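Local atomic coordinates of sialidase B (Streptococcus pneumoniae serotype 4, PDB entry 4XJU), a protein that hydrolyses alpha-2,3-, alpha-2,6- and alpha-2,8-glycosidic linkages of terminal sialic acid residues in oligosaccharides, glycoproteins and glycolipids. Residues A[205-210]-A[629-634]; A[551-556]-A[613-618]; A[579-584]-A[634-639]. The protein carries 1 engineered substitution. One frame throughout, in Å; residues are numbered along the deposited sequence. Where two conformers were deposited one is given.

In the fold
From the N terminus, the chain first reaches 205-210, on a strand at the edge of a four-stranded propeller blade, and contact 1 joins it to 629-634, closing a loop of more than 400 residues. Contact 2 closes a much shorter loop inside that one, between 551-556, just before strand 556-560, and 613-618. Contact 3 crosses both others: it starts within the loop of contact 2, at 579-584, and ends at 634-639, sharing Asp634 with contact 1. Contact 1 brings the first sheet of the propeller to the last, contacts 2 and 3 tie the last two together, and all three touch the bound 19D in the active site.

Contact 1: residues A[205-210]-A[629-634]; sequences YFRIPT and LFEKYD. With 19D ((1R,2R,3R,4R,5R,7R)-2-(acetylamino)-7-[(1R)-1,2-dihydroxyethyl]-4-fluoro-3-hydroxy-6,8-dioxabicyclo[3.2.1]octane-5-carboxylic acid), chain G.
At the sialidase active site, Arg207, a substrate-binding residue by similarity, is held in place by Glu631. Arg207 NE meets Glu631 OE2 at 2.7 Å in an almost straight salt-bridge hydrogen bond (178°). The oxygen lies in the guanidinium plane, whereas NE comes from above the carboxylate plane; the two planes stand 64° apart. The backbone N of Ile208 reaches the same OE2 at 3.0 Å from the opposite face. Glutamate suits this place because its extended chain carries a carboxylate to the arginine, where it probably balances the positive charge and accepts a main-chain N-H as well; its OE1 also accepts from Tyr615 N and Ser635 OG. The bends at chi2 and chi3 carry the arginine past Tyr633, whose OH lies 3.3 Å from Arg207 CD. Both terminal nitrogens then grip the 19D carboxylate, Arg207 NH1 at 3.0 Å from O1B and NH2 at 3.1 Å from the same oxygen. Farther from the ligand, Pro209 CB packs 3.5 Å from Leu629 CG. The touching parts run in roughly opposite directions, 155° apart, and belong to different sheets: strand 205-213 pairs with 219-226, and 626-631 lies between 616-620 and 647-652.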
loop_
_atom_site.group_PDB
_atom_site.type_symbol
_atom_site.label_atom_id
_atom_site.label_comp_id
_atom_site.label_asym_id
_atom_site.label_seq_id
_atom_site.Cartn_x
_atom_site.Cartn_y
_atom_site.Cartn_z
ATOM N N TYR A 205 5.069 6.899 1.363
ATOM C CA TYR A 205 4.618 5.569 0.912
ATOM C C TYR A 205 3.435 5.062 1.710
ATOM O O TYR A 205 3.265 5.426 2.874
ATOM C CB TYR A 205 5.779 4.559 1.017
ATOM C CG TYR A 205 7.021 5.130 0.393
ATOM C CD1 TYR A 205 7.181 5.126 -0.981
ATOM C CD2 TYR A 205 7.985 5.745 1.162
ATOM C CE1 TYR A 205 8.295 5.690 -1.577
ATOM C CE2 TYR A 205 9.121 6.308 0.576
ATOM C CZ TYR A 205 9.257 6.279 -0.792
ATOM O OH TYR A 205 10.365 6.846 -1.380
ATOM N N PHE A 206 2.621 4.220 1.075
ATOM C CA PHE A 206 1.437 3.648 1.715
ATOM C C PHE A 206 1.273 2.204 1.289
ATOM O O PHE A 206 1.576 1.853 0.147
ATOM C CB PHE A 206 0.183 4.449 1.332
ATOM C CG PHE A 206 0.254 5.889 1.742
ATOM C CD1 PHE A 206 -0.087 6.273 3.030
ATOM C CD2 PHE A 206 0.695 6.852 0.849
ATOM C CE1 PHE A 206 0.005 7.603 3.422
ATOM C CE2 PHE A 206 0.786 8.180 1.230
ATOM C CZ PHE A 206 0.441 8.556 2.522
ATOM N N ARG A 207 0.807 1.368 2.211
ATOM C CA ARG A 207 0.492 -0.018 1.899
ATOM C C ARG A 207 -0.644 -0.469 2.802
ATOM O O ARG A 207 -0.967 0.194 3.791
ATOM C CB ARG A 207 1.721 -0.931 2.111
ATOM C CG ARG A 207 2.733 -0.998 0.940
ATOM C CD ARG A 207 3.425 -2.373 0.877
ATOM N NE ARG A 207 2.457 -3.463 0.719
ATOM C CZ ARG A 207 2.744 -4.755 0.862
ATOM N NH1 ARG A 207 3.989 -5.144 1.142
ATOM N NH2 ARG A 207 1.784 -5.665 0.711
ATOM N N ILE A 208 -1.234 -1.608 2.458
ATOM C CA ILE A 208 -2.236 -2.265 3.299
ATOM C C ILE A 208 -3.530 -1.438 3.471
ATOM O O ILE A 208 -3.913 -1.087 4.589
ATOM C CB ILE A 208 -1.666 -2.652 4.688
ATOM C CG1 ILE A 208 -0.196 -3.107 4.595
ATOM C CG2 ILE A 208 -2.502 -3.756 5.305
ATOM C CD1 ILE A 208 0.052 -4.290 3.640
ATOM N N PRO A 209 -4.225 -1.156 2.360
ATOM C CA PRO A 209 -5.471 -0.379 2.422
ATOM C C PRO A 209 -6.624 -1.171 3.028
ATOM O O PRO A 209 -6.679 -2.394 2.893
ATOM C CB PRO A 209 -5.786 -0.111 0.949
ATOM C CG PRO A 209 -5.184 -1.288 0.215
ATOM C CD PRO A 209 -3.912 -1.598 0.985
ATOM N N THR A 210 -7.540 -0.463 3.689
ATOM C CA THR A 210 -8.797 -1.053 4.139
ATOM C C THR A 210 -9.948 -0.113 3.753
ATOM O O THR A 210 -9.732 1.073 3.526
ATOM C CB THR A 210 -8.824 -1.249 5.651
ATOM O OG1 THR A 210 -9.086 0.014 6.279
ATOM C CG2 THR A 210 -7.494 -1.833 6.170
ATOM N N LEU A 629 -10.015 0.093 -3.078
ATOM C CA LEU A 629 -8.751 0.776 -2.785
ATOM C C LEU A 629 -7.685 -0.306 -2.771
ATOM O O LEU A 629 -7.757 -1.244 -1.981
ATOM C CB LEU A 629 -8.811 1.463 -1.411
ATOM C CG LEU A 629 -7.594 2.271 -0.914
ATOM C CD1 LEU A 629 -7.312 3.465 -1.810
ATOM C CD2 LEU A 629 -7.824 2.741 0.527
ATOM N N PHE A 630 -6.696 -0.180 -3.643
ATOM C CA PHE A 630 -5.769 -1.287 -3.881
ATOM C C PHE A 630 -4.365 -0.813 -4.204
ATOM O O PHE A 630 -4.176 0.288 -4.725
ATOM C CB PHE A 630 -6.302 -2.171 -5.017
ATOM C CG PHE A 630 -6.408 -1.460 -6.339
ATOM C CD1 PHE A 630 -7.491 -0.640 -6.621
ATOM C CD2 PHE A 630 -5.407 -1.593 -7.292
ATOM C CE1 PHE A 630 -7.586 0.021 -7.847
ATOM C CE2 PHE A 630 -5.500 -0.942 -8.519
ATOM C CZ PHE A 630 -6.584 -0.136 -8.793
ATOM N N GLU A 631 -3.386 -1.658 -3.887
ATOM C CA GLU A 631 -2.007 -1.432 -4.297
ATOM C C GLU A 631 -1.855 -1.741 -5.777
ATOM O O GLU A 631 -1.894 -2.914 -6.177
ATOM C CB GLU A 631 -1.075 -2.340 -3.474
ATOM C CG GLU A 631 -1.134 -2.085 -1.969
ATOM C CD GLU A 631 -0.345 -3.099 -1.158
ATOM O OE1 GLU A 631 0.009 -4.170 -1.704
ATOM O OE2 GLU A 631 -0.071 -2.832 0.035
ATOM N N LYS A 632 -1.692 -0.701 -6.596
ATOM C CA LYS A 632 -1.529 -0.900 -8.036
ATOM C C LYS A 632 -0.062 -1.080 -8.425
ATOM O O LYS A 632 0.504 -0.300 -9.201
ATOM C CB LYS A 632 -2.150 0.238 -8.851
ATOM C CG LYS A 632 -2.371 -0.148 -10.326
ATOM C CD LYS A 632 -2.797 1.040 -11.189
ATOM C CE LYS A 632 -2.946 0.614 -12.636
ATOM N NZ LYS A 632 -4.110 -0.314 -12.811
ATOM N N TYR A 633 0.536 -2.138 -7.902
ATOM C CA TYR A 633 1.910 -2.495 -8.236
ATOM C C TYR A 633 2.186 -3.838 -7.618
ATOM O O TYR A 633 1.366 -4.353 -6.864
ATOM C CB TYR A 633 2.892 -1.435 -7.709
ATOM C CG TYR A 633 3.247 -1.506 -6.241
ATOM C CD1 TYR A 633 2.298 -1.260 -5.250
ATOM C CD2 TYR A 633 4.549 -1.786 -5.844
ATOM C CE1 TYR A 633 2.646 -1.319 -3.893
ATOM C CE2 TYR A 633 4.905 -1.835 -4.507
ATOM C CZ TYR A 633 3.955 -1.596 -3.540
ATOM O OH TYR A 633 4.327 -1.642 -2.218
ATOM N N ASP A 634 3.336 -4.410 -7.929
ATOM C CA ASP A 634 3.687 -5.683 -7.327
ATOM C C ASP A 634 4.442 -5.411 -6.026
ATOM O O ASP A 634 5.638 -5.111 -6.044
ATOM C CB ASP A 634 4.540 -6.509 -8.293
ATOM C CG ASP A 634 4.710 -7.942 -7.836
ATOM O OD1 ASP A 634 4.834 -8.167 -6.615
ATOM O OD2 ASP A 634 4.708 -8.859 -8.693
HETATM C C1 19D G . 3.458 -8.996 2.141
HETATM O O1A 19D G . 3.306 -10.229 1.881
HETATM O O1B 19D G . 3.529 -8.111 1.274
HETATM C C2 19D G . 3.564 -8.631 3.599
HETATM C C3 19D G . 3.001 -7.238 3.973
HETATM C C4 19D G . 2.400 -7.244 5.430
HETATM O O4 19D G . 2.331 -5.891 5.889
HETATM C C5 19D G . 3.352 -8.127 6.403
HETATM N N5 19D G . 2.801 -8.128 7.752
HETATM C C6 19D G . 3.628 -9.477 5.712
HETATM O O6 19D G . 2.954 -9.601 4.458
HETATM C C7 19D G . 5.054 -9.430 5.171
HETATM O O7 19D G . 4.954 -8.700 3.913
HETATM C C8 19D G . 5.807 -10.771 5.040
HETATM O O8 19D G . 5.160 -11.750 4.207
HETATM C C9 19D G . 6.048 -11.402 6.409
HETATM O O9 19D G . 4.870 -12.028 6.918
HETATM C C10 19D G . 3.634 -8.188 8.790
HETATM O O10 19D G . 4.853 -8.243 8.647
HETATM C C11 19D G . 2.988 -8.176 10.133
HETATM F F1 19D G . 3.764 -6.471 3.752
#

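Contact 2: residues A[551-556]-A[613-618]; sequences YGTQVS and YAYSAI. With 19D ((1R,2R,3R,4R,5R,7R)-2-(acetylamino)-7-[(1R)-1,2-dihydroxyethyl]-4-fluoro-3-hydroxy-6,8-dioxabicyclo[3.2.1]octane-5-carboxylic acid), chain G.
Gln554 lies across Tyr615, the nucleophile by similarity, and meets it in two ways. Its CB sits over the centre of the phenol ring, 3.6 Å from the centroid and only 13° off the ring normal, a CH-pi contact that supports one face of the ring. The chain then bends at chi2 (-138°), swinging the amide back over the tyrosine CB so that OE1 accepts from Ser616 N at 3.0 Å. A glutamine suits the site because it offers both an aliphatic surface for the ring and an acceptor for the backbone. Its NE2 donates to Pro454 O and to a water that in turn donates to Ser616 O, which helps fix which way the amide is turned. The methyl CG2 of Thr553 approaches the ring obliquely and packs 3.6 Å from the carbonyl carbon C of Ala614, while its OG1 is bonded to NE of Arg581.

Farther along, the small hydroxyls of Ser556 and Ser616 share a hydrogen bond, OG to OG, at 3.0 Å. Ser556 OG also packs 3.5 Å from Ile618 CG1, and Ser573 is a second partner of Ser616 OG. A water bridges the two segments, lying 2.7 Å from Gln554 O and bonded also to Ala614 O and Ser616 OG.

Tyr615 OH comes within 3.0 Å of 19D O6 and is hydrogen-bonded to Glu503 OE1. This tyrosine-glutamate pair, set against the bound 19D at the centre of a beta-propeller, is characteristic of sialidases of glycosyl hydrolase family 33.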
loop_
_atom_site.group_PDB
_atom_site.type_symbol
_atom_site.label_atom_id
_atom_site.label_comp_id
_atom_site.label_asym_id
_atom_site.label_seq_id
_atom_site.Cartn_x
_atom_site.Cartn_y
_atom_site.Cartn_z
ATOM N N TYR A 551 3.629 -17.665 -2.632
ATOM C CA TYR A 551 3.633 -16.924 -1.372
ATOM C C TYR A 551 2.273 -16.295 -1.085
ATOM O O TYR A 551 1.941 -16.054 0.072
ATOM C CB TYR A 551 4.742 -15.862 -1.348
ATOM C CG TYR A 551 4.773 -15.002 -2.584
ATOM C CD1 TYR A 551 3.986 -13.851 -2.675
ATOM C CD2 TYR A 551 5.590 -15.326 -3.659
ATOM C CE1 TYR A 551 4.008 -13.060 -3.803
ATOM C CE2 TYR A 551 5.616 -14.528 -4.794
ATOM C CZ TYR A 551 4.826 -13.401 -4.850
ATOM O OH TYR A 551 4.846 -12.600 -5.971
ATOM N N GLY A 552 1.505 -16.020 -2.141
ATOM C CA GLY A 552 0.132 -15.568 -1.991
ATOM C C GLY A 552 0.002 -14.079 -1.739
ATOM O O GLY A 552 1.004 -13.374 -1.567
ATOM N N THR A 553 -1.242 -13.599 -1.746
ATOM C CA THR A 553 -1.528 -12.190 -1.550
ATOM C C THR A 553 -2.820 -12.091 -0.747
ATOM O O THR A 553 -3.697 -12.942 -0.864
ATOM C CB THR A 553 -1.694 -11.440 -2.906
ATOM O OG1 THR A 553 -0.544 -11.674 -3.743
ATOM C CG2 THR A 553 -1.842 -9.928 -2.692
ATOM N N GLN A 554 -2.926 -11.060 0.083
ATOM C CA GLN A 554 -4.188 -10.750 0.748
ATOM C C GLN A 554 -5.360 -10.763 -0.241
ATOM O O GLN A 554 -5.240 -10.284 -1.378
ATOM C CB GLN A 554 -4.097 -9.358 1.391
ATOM C CG GLN A 554 -5.292 -9.019 2.286
ATOM C CD GLN A 554 -5.776 -7.587 2.102
ATOM O OE1 GLN A 554 -5.383 -6.900 1.156
ATOM N NE2 GLN A 554 -6.626 -7.128 3.013
ATOM N N VAL A 555 -6.491 -11.315 0.197
ATOM C CA VAL A 555 -7.741 -11.280 -0.569
ATOM C C VAL A 555 -8.823 -10.530 0.224
ATOM O O VAL A 555 -8.989 -10.758 1.421
ATOM C CB VAL A 555 -8.211 -12.722 -0.929
ATOM C CG1 VAL A 555 -8.153 -13.626 0.295
ATOM C CG2 VAL A 555 -9.613 -12.717 -1.518
ATOM N N SER A 556 -9.535 -9.610 -0.420
ATOM C CA SER A 556 -10.623 -8.931 0.271
ATOM C C SER A 556 -11.940 -9.485 -0.247
ATOM O O SER A 556 -12.006 -10.004 -1.365
ATOM C CB SER A 556 -10.528 -7.405 0.145
ATOM O OG SER A 556 -10.378 -6.979 -1.190
ATOM N N TYR A 613 -1.138 -5.565 -9.217
ATOM C CA TYR A 613 -2.296 -5.526 -8.332
ATOM C C TYR A 613 -1.982 -6.373 -7.118
ATOM O O TYR A 613 -1.749 -7.580 -7.240
ATOM C CB TYR A 613 -3.522 -6.102 -9.050
ATOM C CG TYR A 613 -4.838 -5.870 -8.322
ATOM C CD1 TYR A 613 -5.319 -6.779 -7.374
ATOM C CD2 TYR A 613 -5.615 -4.754 -8.608
ATOM C CE1 TYR A 613 -6.552 -6.563 -6.721
ATOM C CE2 TYR A 613 -6.823 -4.527 -7.962
ATOM C CZ TYR A 613 -7.291 -5.430 -7.034
ATOM O OH TYR A 613 -8.505 -5.178 -6.418
ATOM N N ALA A 614 -1.939 -5.761 -5.941
ATOM C CA ALA A 614 -1.521 -6.509 -4.756
ATOM C C ALA A 614 -2.581 -6.523 -3.667
ATOM O O ALA A 614 -3.683 -7.044 -3.877
ATOM C CB ALA A 614 -0.188 -5.994 -4.230
ATOM N N TYR A 615 -2.274 -5.974 -2.499
ATOM C CA TYR A 615 -3.291 -5.940 -1.444
ATOM C C TYR A 615 -4.431 -5.029 -1.873
ATOM O O TYR A 615 -4.231 -4.084 -2.642
ATOM C CB TYR A 615 -2.719 -5.450 -0.109
ATOM C CG TYR A 615 -1.901 -6.461 0.668
ATOM C CD1 TYR A 615 -0.959 -7.266 0.041
ATOM C CD2 TYR A 615 -2.029 -6.568 2.042
ATOM C CE1 TYR A 615 -0.188 -8.182 0.771
ATOM C CE2 TYR A 615 -1.262 -7.462 2.776
ATOM C CZ TYR A 615 -0.344 -8.258 2.141
ATOM O OH TYR A 615 0.401 -9.134 2.893
ATOM N N SER A 616 -5.629 -5.300 -1.365
ATOM C CA SER A 616 -6.807 -4.547 -1.783
ATOM C C SER A 616 -7.843 -4.494 -0.685
ATOM O O SER A 616 -7.802 -5.275 0.269
ATOM C CB SER A 616 -7.431 -5.180 -3.022
ATOM O OG SER A 616 -7.848 -6.509 -2.754
ATOM N N ALA A 617 -8.776 -3.559 -0.842
ATOM C CA ALA A 617 -9.899 -3.393 0.058
ATOM C C ALA A 617 -11.111 -3.178 -0.826
ATOM O O ALA A 617 -11.040 -2.454 -1.809
ATOM C CB ALA A 617 -9.685 -2.171 0.927
ATOM N N ILE A 618 -12.231 -3.800 -0.485
ATOM C CA ILE A 618 -13.448 -3.552 -1.230
ATOM C C ILE A 618 -14.594 -3.306 -0.280
ATOM O O ILE A 618 -14.634 -3.862 0.824
ATOM C CB ILE A 618 -13.806 -4.683 -2.210
ATOM C CG1 ILE A 618 -13.740 -6.040 -1.528
ATOM C CG2 ILE A 618 -12.886 -4.656 -3.444
ATOM C CD1 ILE A 618 -14.262 -7.141 -2.421
HETATM C C1 19D G . 3.458 -8.996 2.141
HETATM O O1A 19D G . 3.306 -10.229 1.881
HETATM O O1B 19D G . 3.529 -8.111 1.274
HETATM C C2 19D G . 3.564 -8.631 3.599
HETATM C C3 19D G . 3.001 -7.238 3.973
HETATM C C4 19D G . 2.400 -7.244 5.430
HETATM O O4 19D G . 2.331 -5.891 5.889
HETATM C C5 19D G . 3.352 -8.127 6.403
HETATM N N5 19D G . 2.801 -8.128 7.752
HETATM C C6 19D G . 3.628 -9.477 5.712
HETATM O O6 19D G . 2.954 -9.601 4.458
HETATM C C7 19D G . 5.054 -9.430 5.171
HETATM O O7 19D G . 4.954 -8.700 3.913
HETATM C C8 19D G . 5.807 -10.771 5.040
HETATM O O8 19D G . 5.160 -11.750 4.207
HETATM C C9 19D G . 6.048 -11.402 6.409
HETATM O O9 19D G . 4.870 -12.028 6.918
HETATM C C10 19D G . 3.634 -8.188 8.790
HETATM O O10 19D G . 4.853 -8.243 8.647
HETATM C C11 19D G . 2.988 -8.176 10.133
HETATM F F1 19D G . 3.764 -6.471 3.752
HETATM O O HOH W 1 -5.968 -8.300 -3.087
HETATM O O HOH W 2 -8.349 -4.684 2.879
#

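Contact 3: residues A[579-584]-A[634-639]; sequences SGRKGG and DSWSRN. With 19D ((1R,2R,3R,4R,5R,7R)-2-(acetylamino)-7-[(1R)-1,2-dihydroxyethyl]-4-fluoro-3-hydroxy-6,8-dioxabicyclo[3.2.1]octane-5-carboxylic acid), chain G.
Arg581 turns CG away from its carbonyl carbon and keeps its chain extended from CG to NE, reaching past Asp634 and Ser635 to the carboxylate of 19D. Asp634 has its own CG on the far side from the backbone N (chi1 -169°), which brings OD2 to 2.9 Å from Arg581 N. That donor arrives from well above the carboxylate plane. The other oxygen is used within its own loop: OD1 accepts from Trp636 N at 2.9 Å, an Asx turn, and also from Ser637 N. An aspartate is short enough to do both, joining the loops while shaping one of them, and Gly580 suits its place because a side-chain carbon there would run into Asp634 OD2.

Near the tip, Arg581 NH1 donates to Ser635 OG at 3.0 Å, somewhat out of the guanidinium plane. The same nitrogen points straight at 19D O1B (2.9 Å, 178°), while NH2 holds O1A at 3.0 Å. Over one guanidinium face stands Trp636, its CE3 3.6 Å from Arg581 NH2, with the two planes 72° apart rather than stacked. Gly552 O also accepts from NH2, helping to fix the rotation of Arg581, which binds the 19D carboxylate here and by similarity the substrate.

Both segments are loops: 579-584 joins strand 567-575 to strand 584-591 of one blade, and 634-639 joins strand 626-631 to strand 647-652 of the last sheet.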
loop_
_atom_site.group_PDB
_atom_site.type_symbol
_atom_site.label_atom_id
_atom_site.label_comp_id
_atom_site.label_asym_id
_atom_site.label_seq_id
_atom_site.Cartn_x
_atom_site.Cartn_y
_atom_site.Cartn_z
ATOM N N SER A 579 2.263 -15.995 -11.271
ATOM C CA SER A 579 3.607 -15.478 -11.487
ATOM C C SER A 579 3.985 -14.318 -10.555
ATOM O O SER A 579 5.070 -14.308 -9.962
ATOM C CB SER A 579 3.779 -15.061 -12.953
ATOM O OG SER A 579 3.501 -16.142 -13.826
ATOM N N GLY A 580 3.097 -13.341 -10.422
ATOM C CA GLY A 580 3.381 -12.186 -9.579
ATOM C C GLY A 580 2.119 -11.572 -9.006
ATOM O O GLY A 580 1.032 -12.148 -9.141
ATOM N N ARG A 581 2.249 -10.424 -8.346
ATOM C CA ARG A 581 1.066 -9.701 -7.869
ATOM C C ARG A 581 0.625 -8.787 -8.987
ATOM O O ARG A 581 1.014 -7.617 -9.045
ATOM C CB ARG A 581 1.377 -8.917 -6.587
ATOM C CG ARG A 581 1.721 -9.864 -5.422
ATOM C CD ARG A 581 1.909 -9.159 -4.107
ATOM N NE ARG A 581 1.824 -10.118 -2.999
ATOM C CZ ARG A 581 2.213 -9.866 -1.758
ATOM N NH1 ARG A 581 2.721 -8.678 -1.458
ATOM N NH2 ARG A 581 2.083 -10.797 -0.827
ATOM N N LYS A 582 -0.167 -9.351 -9.894
ATOM C CA LYS A 582 -0.656 -8.645 -11.066
ATOM C C LYS A 582 -1.942 -9.315 -11.534
ATOM O O LYS A 582 -2.354 -10.332 -10.975
ATOM C CB LYS A 582 0.414 -8.659 -12.177
ATOM C CG LYS A 582 0.924 -10.056 -12.527
ATOM C CD LYS A 582 2.096 -9.996 -13.524
ATOM C CE LYS A 582 2.693 -11.384 -13.730
ATOM N NZ LYS A 582 3.948 -11.373 -14.542
ATOM N N GLY A 583 -2.583 -8.750 -12.548
ATOM C CA GLY A 583 -3.824 -9.315 -13.056
ATOM C C GLY A 583 -4.953 -9.209 -12.051
ATOM O O GLY A 583 -5.627 -10.190 -11.768
ATOM N N GLY A 584 -5.164 -8.010 -11.513
ATOM C CA GLY A 584 -6.191 -7.822 -10.511
ATOM C C GLY A 584 -7.577 -8.111 -11.056
ATOM O O GLY A 584 -7.892 -7.780 -12.202
ATOM N N ASP A 634 3.336 -4.410 -7.929
ATOM C CA ASP A 634 3.687 -5.683 -7.327
ATOM C C ASP A 634 4.442 -5.411 -6.026
ATOM O O ASP A 634 5.638 -5.111 -6.044
ATOM C CB ASP A 634 4.540 -6.509 -8.293
ATOM C CG ASP A 634 4.710 -7.942 -7.836
ATOM O OD1 ASP A 634 4.834 -8.167 -6.615
ATOM O OD2 ASP A 634 4.708 -8.859 -8.693
ATOM N N SER A 635 3.750 -5.514 -4.895
ATOM C CA SER A 635 4.358 -5.204 -3.596
ATOM C C SER A 635 5.249 -6.324 -3.052
ATOM O O SER A 635 5.782 -6.228 -1.933
ATOM C CB SER A 635 3.295 -4.817 -2.563
ATOM O OG SER A 635 2.346 -5.854 -2.395
ATOM N N TRP A 636 5.403 -7.389 -3.836
ATOM C CA TRP A 636 6.347 -8.456 -3.496
ATOM C C TRP A 636 7.668 -8.212 -4.219
ATOM O O TRP A 636 8.746 -8.373 -3.641
ATOM C CB TRP A 636 5.776 -9.835 -3.887
ATOM C CG TRP A 636 6.595 -10.990 -3.353
ATOM C CD1 TRP A 636 7.606 -11.656 -4.005
ATOM C CD2 TRP A 636 6.489 -11.605 -2.059
ATOM N NE1 TRP A 636 8.127 -12.641 -3.192
ATOM C CE2 TRP A 636 7.457 -12.627 -1.987
ATOM C CE3 TRP A 636 5.663 -11.378 -0.943
ATOM C CZ2 TRP A 636 7.621 -13.438 -0.861
ATOM C CZ3 TRP A 636 5.833 -12.186 0.185
ATOM C CH2 TRP A 636 6.804 -13.194 0.217
ATOM N N SER A 637 7.567 -7.816 -5.488
ATOM C CA SER A 637 8.730 -7.653 -6.362
ATOM C C SER A 637 9.804 -6.777 -5.740
ATOM O O SER A 637 9.511 -5.680 -5.253
ATOM C CB SER A 637 8.320 -7.022 -7.693
ATOM O OG SER A 637 9.470 -6.796 -8.500
ATOM N N ARG A 638 11.047 -7.257 -5.773
ATOM C CA ARG A 638 12.183 -6.476 -5.294
ATOM C C ARG A 638 12.558 -5.373 -6.283
ATOM O O ARG A 638 13.423 -4.544 -6.002
ATOM C CB ARG A 638 13.389 -7.397 -5.023
ATOM C CG ARG A 638 13.114 -8.468 -3.974
ATOM C CD ARG A 638 12.873 -7.860 -2.593
ATOM N NE ARG A 638 11.460 -7.587 -2.348
ATOM C CZ ARG A 638 10.970 -7.049 -1.230
ATOM N NH1 ARG A 638 11.782 -6.717 -0.227
ATOM N NH2 ARG A 638 9.661 -6.850 -1.117
ATOM N N ASN A 639 11.901 -5.352 -7.438
ATOM C CA ASN A 639 12.126 -4.284 -8.410
ATOM C C ASN A 639 11.158 -3.108 -8.261
ATOM O O ASN A 639 11.343 -2.056 -8.879
ATOM C CB ASN A 639 12.036 -4.832 -9.842
ATOM C CG ASN A 639 12.682 -3.906 -10.855
ATOM O OD1 ASN A 639 13.876 -3.587 -10.739
ATOM N ND2 ASN A 639 11.911 -3.483 -11.866
HETATM C C1 19D G . 3.458 -8.996 2.141
HETATM O O1A 19D G . 3.306 -10.229 1.881
HETATM O O1B 19D G . 3.529 -8.111 1.274
HETATM C C2 19D G . 3.564 -8.631 3.599
HETATM C C3 19D G . 3.001 -7.238 3.973
HETATM C C4 19D G . 2.400 -7.244 5.430
HETATM O O4 19D G . 2.331 -5.891 5.889
HETATM C C5 19D G . 3.352 -8.127 6.403
HETATM N N5 19D G . 2.801 -8.128 7.752
HETATM C C6 19D G . 3.628 -9.477 5.712
HETATM O O6 19D G . 2.954 -9.601 4.458
HETATM C C7 19D G . 5.054 -9.430 5.171
HETATM O O7 19D G . 4.954 -8.700 3.913
HETATM C C8 19D G . 5.807 -10.771 5.040
HETATM O O8 19D G . 5.160 -11.750 4.207
HETATM C C9 19D G . 6.048 -11.402 6.409
HETATM O O9 19D G . 4.870 -12.028 6.918
HETATM C C10 19D G . 3.634 -8.188 8.790
HETATM O O10 19D G . 4.853 -8.243 8.647
HETATM C C11 19D G . 2.988 -8.176 10.133
HETATM F F1 19D G . 3.764 -6.471 3.752
#